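Side-chain contacts in BauA (Acinetobacter baumannii, PDB 6HCP), which probably imports iron as its ferric preacinetobactin complex across the outer membrane, as a TonB-dependent receptor: residues 55-60 / 523-528; 471-474 / 478-481. All coordinates share one frame; numbering follows the deposited sequence.

Contact 1. Residues 55-60 / 523-528; sequences KKFLDT and TFAHTL
Phe57 reaches from the plug domain to the inner wall of the TonB-dependent receptor barrel, laying the far rim of its ring along the start of strand 524-541. The two backbones stay well apart, with Phe57 CA 9.4 Å from Ala525 CA, and a single long, flat side chain spans the distance. Phenylalanine suits this task because it carries an apolar surface far from its own backbone. Its CG lies opposite the backbone N (chi1 176°), which sends the ring outward from the 3-10 turn at 57-59 to the barrel.

The close packing is confined to CE1, CE2 and CZ. Ala525 CB touches CE2 at 4.0 Å, approaching obliquely, and so small a residue lets the ring come near the strand. The next two partners meet the ring edge: His526 O lies in the ring plane, 3.8 Å from CZ, and Thr527 OG1 sits near that plane, 3.5 Å from CE1. Oxygens at an aromatic edge face its slightly positive hydrogens, so both contacts are probably mildly favourable. Phe568 of the neighbouring barrel strand adds an edge-to-face ring contact.

Beyond the ring the contact is loose. Lys56, next to Phe57 in sequence, lies on the surface without touching the strand, and a long charged chain is at ease there. The His526 side chain leaves the strand heading away from Phe57; its ND1 is hydrogen-bonded to Trp565 NE1.

Behind Phe57 the turn is braced from within. Lys56 O accepts from Asp59 N at 2.9 Å and from Thr60 OG1 at 2.8 Å, the two donors arriving from opposite faces of the carbonyl plane, with the threonine hydroxyl 57° out of it.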
loop_
_atom_site.group_PDB
_atom_site.type_symbol
_atom_site.label_atom_id
_atom_site.label_comp_id
_atom_site.label_asym_id
_atom_site.label_seq_id
_atom_site.Cartn_x
_atom_site.Cartn_y
_atom_site.Cartn_z
ATOM N N LYS A 55 -24.966 34.330 13.952
ATOM C CA LYS A 55 -26.305 33.753 13.932
ATOM C C LYS A 55 -26.195 32.232 14.095
ATOM O O LYS A 55 -25.301 31.612 13.541
ATOM C CB LYS A 55 -27.046 34.117 12.643
ATOM C CG LYS A 55 -27.311 35.611 12.468
ATOM C CD LYS A 55 -27.910 35.995 11.125
ATOM C CE LYS A 55 -29.355 35.568 10.956
ATOM N NZ LYS A 55 -30.265 36.364 11.814
ATOM N N LYS A 56 -27.202 31.647 14.743
ATOM C CA LYS A 56 -27.303 30.209 14.915
ATOM C C LYS A 56 -27.721 29.560 13.591
ATOM O O LYS A 56 -28.487 30.132 12.837
ATOM C CB LYS A 56 -28.340 29.864 15.991
ATOM C CG LYS A 56 -27.987 30.290 17.414
ATOM C CD LYS A 56 -29.016 29.822 18.429
ATOM C CE LYS A 56 -29.502 30.900 19.379
ATOM N NZ LYS A 56 -28.405 31.448 20.210
ATOM N N PHE A 57 -27.321 28.291 13.431
ATOM C CA PHE A 57 -27.694 27.391 12.329
ATOM C C PHE A 57 -29.164 27.559 11.911
ATOM O O PHE A 57 -29.473 27.882 10.738
ATOM C CB PHE A 57 -27.356 25.951 12.748
ATOM C CG PHE A 57 -27.759 24.885 11.761
ATOM C CD1 PHE A 57 -27.117 24.770 10.534
ATOM C CD2 PHE A 57 -28.730 23.953 12.083
ATOM C CE1 PHE A 57 -27.459 23.755 9.651
ATOM C CE2 PHE A 57 -29.094 22.961 11.185
ATOM C CZ PHE A 57 -28.444 22.850 9.977
ATOM N N LEU A 58 -30.098 27.327 12.841
ATOM C CA LEU A 58 -31.522 27.291 12.493
ATOM C C LEU A 58 -32.109 28.695 12.284
ATOM O O LEU A 58 -33.272 28.822 11.864
ATOM C CB LEU A 58 -32.311 26.589 13.597
ATOM C CG LEU A 58 -32.129 25.081 13.668
ATOM C CD1 LEU A 58 -32.908 24.533 14.865
ATOM C CD2 LEU A 58 -32.570 24.424 12.375
ATOM N N ASP A 59 -31.338 29.728 12.597
ATOM C CA ASP A 59 -31.806 31.116 12.419
ATOM C C ASP A 59 -31.166 31.764 11.179
ATOM O O ASP A 59 -31.288 32.963 10.986
ATOM C CB ASP A 59 -31.451 31.966 13.630
ATOM C CG ASP A 59 -32.168 31.555 14.903
ATOM O OD1 ASP A 59 -33.275 31.011 14.787
ATOM O OD2 ASP A 59 -31.579 31.749 15.991
ATOM N N THR A 60 -30.384 30.997 10.413
ATOM C CA THR A 60 -29.588 31.567 9.316
ATOM C C THR A 60 -30.198 31.155 7.980
ATOM O O THR A 60 -30.199 29.965 7.636
ATOM C CB THR A 60 -28.136 31.102 9.396
ATOM O OG1 THR A 60 -27.566 31.521 10.636
ATOM C CG2 THR A 60 -27.291 31.659 8.268
ATOM N N THR A 523 -28.373 15.911 18.037
ATOM C CA THR A 523 -26.947 15.645 17.946
ATOM C C THR A 523 -26.530 15.434 16.478
ATOM O O THR A 523 -25.346 15.246 16.193
ATOM C CB THR A 523 -26.530 14.424 18.786
ATOM O OG1 THR A 523 -27.158 13.292 18.188
ATOM C CG2 THR A 523 -26.905 14.555 20.250
ATOM N N PHE A 524 -27.506 15.471 15.572
ATOM C CA PHE A 524 -27.271 15.321 14.146
ATOM C C PHE A 524 -28.168 16.309 13.401
ATOM O O PHE A 524 -29.343 16.425 13.714
ATOM C CB PHE A 524 -27.565 13.884 13.707
ATOM C CG PHE A 524 -26.961 13.480 12.387
ATOM C CD1 PHE A 524 -25.591 13.458 12.219
ATOM C CD2 PHE A 524 -27.763 13.085 11.326
ATOM C CE1 PHE A 524 -25.036 13.055 11.009
ATOM C CE2 PHE A 524 -27.206 12.619 10.143
ATOM C CZ PHE A 524 -25.839 12.606 9.988
ATOM N N ALA A 525 -27.619 16.927 12.348
ATOM C CA ALA A 525 -28.304 17.989 11.618
ATOM C C ALA A 525 -28.170 17.760 10.110
ATOM O O ALA A 525 -27.161 17.196 9.636
ATOM C CB ALA A 525 -27.710 19.319 12.019
ATOM N N HIS A 526 -29.206 18.183 9.387
ATOM C CA HIS A 526 -29.312 18.104 7.930
ATOM C C HIS A 526 -29.599 19.493 7.348
ATOM O O HIS A 526 -30.366 20.270 7.939
ATOM C CB HIS A 526 -30.465 17.185 7.503
ATOM C CG HIS A 526 -30.295 15.757 7.879
ATOM N ND1 HIS A 526 -29.905 14.796 6.965
ATOM C CD2 HIS A 526 -30.583 15.101 9.026
ATOM C CE1 HIS A 526 -29.906 13.614 7.555
ATOM N NE2 HIS A 526 -30.265 13.787 8.835
ATOM N N THR A 527 -29.097 19.733 6.127
ATOM C CA THR A 527 -29.487 20.875 5.289
ATOM C C THR A 527 -29.827 20.349 3.894
ATOM O O THR A 527 -29.104 19.487 3.349
ATOM C CB THR A 527 -28.372 21.927 5.208
ATOM O OG1 THR A 527 -28.026 22.334 6.532
ATOM C CG2 THR A 527 -28.757 23.155 4.409
ATOM N N LEU A 528 -30.949 20.825 3.350
ATOM C CA LEU A 528 -31.322 20.559 1.990
ATOM C C LEU A 528 -31.580 21.899 1.308
ATOM O O LEU A 528 -32.421 22.649 1.776
ATOM C CB LEU A 528 -32.563 19.659 1.948
ATOM C CG LEU A 528 -33.101 19.369 0.548
ATOM C CD1 LEU A 528 -32.131 18.492 -0.235
ATOM C CD2 LEU A 528 -34.472 18.717 0.593
#

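Contact 2. Residues 471-474 / 478-481; sequences LIKA and ISVY
Ile472 and Val480 pair across a tight antiparallel beta hairpin of the barrel wall, bonded by two backbone hydrogen bonds. Ile472 N gives to Val480 O at 2.8 Å, almost straight at 174°, and Val480 N returns to Ile472 O at 2.9 Å. Their side chains lie together on one face, though the exact packing is uncertain because Val480 adopts two conformers. Beta-branched residues suit this extended backbone, and their methyl groups provide an apolar surface.

The other face carries Leu471, Lys473, Ser479 and Tyr481. Lys473 can be followed outward from its CB, which leaves the strand on the same face as Ser479. CG, placed beside the backbone N (chi1 -60°), passes 3.9 Å from Ser479 OG. CD continues the extended course, then bends at chi3 and chi4 swing CE and NZ toward the plug, where NZ forms a salt bridge with Asp59. NZ also has a long, weak link of 3.5 Å to a water, which donates a firmer bond of 2.7 Å to Ser479 OG and a weak one to Ile478 O. Serine is short, and its OG takes the water's bond while also bonding to Leu58 O.

Leu471 spreads its two methyls along the opposite strand: CD2 lies 4.1 Å from Ser479 OG, while CD1 touches Tyr481 CB. The tyrosine ring leads off from there, and its OH bonds to Glu514.

The division of chemistry implies two roles for one hairpin: methyl groups on the Ile472 and Val480 face, and on the other an amine and a hydroxyl joined to the plug through Asp59 and Leu58 O.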
loop_
_atom_site.group_PDB
_atom_site.type_symbol
_atom_site.label_atom_id
_atom_site.label_comp_id
_atom_site.label_asym_id
_atom_site.label_seq_id
_atom_site.Cartn_x
_atom_site.Cartn_y
_atom_site.Cartn_z
ATOM N N LEU A 471 -36.844 33.472 6.842
ATOM C CA LEU A 471 -36.700 32.238 7.568
ATOM C C LEU A 471 -37.945 31.984 8.435
ATOM O O LEU A 471 -38.395 32.877 9.132
ATOM C CB LEU A 471 -35.450 32.318 8.434
ATOM C CG LEU A 471 -35.156 31.006 9.155
ATOM C CD1 LEU A 471 -33.706 30.616 9.024
ATOM C CD2 LEU A 471 -35.597 31.082 10.608
ATOM N N ILE A 472 -38.496 30.773 8.320
ATOM C CA ILE A 472 -39.626 30.325 9.115
ATOM C C ILE A 472 -39.193 29.121 9.964
ATOM O O ILE A 472 -38.740 28.099 9.438
ATOM C CB ILE A 472 -40.825 29.986 8.224
ATOM C CG1 ILE A 472 -41.292 31.200 7.412
ATOM C CG2 ILE A 472 -41.949 29.393 9.075
ATOM C CD1 ILE A 472 -42.238 30.849 6.287
ATOM N N LYS A 473 -39.305 29.278 11.282
ATOM C CA LYS A 473 -39.094 28.185 12.219
ATOM C C LYS A 473 -40.384 27.378 12.325
ATOM O O LYS A 473 -41.264 27.736 13.076
ATOM C CB LYS A 473 -38.643 28.737 13.570
ATOM C CG LYS A 473 -37.344 29.527 13.533
ATOM C CD LYS A 473 -36.962 30.187 14.833
ATOM C CE LYS A 473 -36.350 29.234 15.839
ATOM N NZ LYS A 473 -34.937 28.926 15.520
ATOM N N ALA A 474 -40.509 26.344 11.494
ATOM C CA ALA A 474 -41.689 25.501 11.454
ATOM C C ALA A 474 -41.867 24.802 12.807
ATOM O O ALA A 474 -42.986 24.681 13.291
ATOM C CB ALA A 474 -41.604 24.513 10.323
ATOM N N ILE A 478 -36.824 22.618 13.093
ATOM C CA ILE A 478 -36.964 22.659 11.647
ATOM C C ILE A 478 -37.106 24.117 11.201
ATOM O O ILE A 478 -38.045 24.810 11.617
ATOM C CB ILE A 478 -38.187 21.851 11.193
ATOM C CG1 ILE A 478 -38.113 20.386 11.635
ATOM C CG2 ILE A 478 -38.388 21.981 9.694
ATOM C CD1 ILE A 478 -39.381 19.612 11.369
ATOM N N SER A 479 -36.266 24.529 10.246
ATOM C CA SER A 479 -36.373 25.843 9.633
ATOM C C SER A 479 -36.498 25.690 8.118
ATOM O O SER A 479 -35.838 24.853 7.520
ATOM C CB SER A 479 -35.196 26.708 9.988
ATOM O OG SER A 479 -35.217 27.070 11.364
ATOM N N VAL A 480 -37.344 26.522 7.512
ATOM C CA VAL A 480 -37.399 26.657 6.072
ATOM C C VAL A 480 -36.985 28.089 5.729
ATOM O O VAL A 480 -37.251 29.003 6.505
ATOM C CB VAL A 480 -38.803 26.319 5.535
ATOM C CG1 VAL A 480 -39.839 27.308 6.024
ATOM C CG2 VAL A 480 -38.811 26.222 4.024
ATOM N N TYR A 481 -36.263 28.264 4.613
ATOM C CA TYR A 481 -35.723 29.587 4.288
ATOM C C TYR A 481 -35.662 29.804 2.781
ATOM O O TYR A 481 -35.618 28.880 1.988
ATOM C CB TYR A 481 -34.366 29.805 4.968
ATOM C CG TYR A 481 -33.208 29.050 4.365
ATOM C CD1 TYR A 481 -32.457 29.604 3.343
ATOM C CD2 TYR A 481 -32.876 27.779 4.797
ATOM C CE1 TYR A 481 -31.416 28.901 2.758
ATOM C CE2 TYR A 481 -31.836 27.064 4.219
ATOM C CZ TYR A 481 -31.073 27.649 3.224
ATOM O OH TYR A 481 -30.083 26.949 2.594
HETATM O O HOH W 1 -36.221 26.218 13.737
#

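Overall arrangement
From the N terminus, the chain passes strand 54-56 and makes the turn at 57-59 in the plug, then builds much of the barrel before strand 524-541 returns to Phe57. Contact 1 thus closes a loop of 462 intervening residues. Contact 2 falls within that span and closes a far shorter one, the short turn joining strands 461-473 and 478-489. Strand 508-520 separates the two barrel sites in the wall, pairing with 478-489 on one side and 524-541 on the other. The plug turn 57-59 therefore meets four successive barrel strands, 461-473 to 524-541, and Leu58 and Asp59, just beyond Phe57, carry its grip from contact 1 across to contact 2.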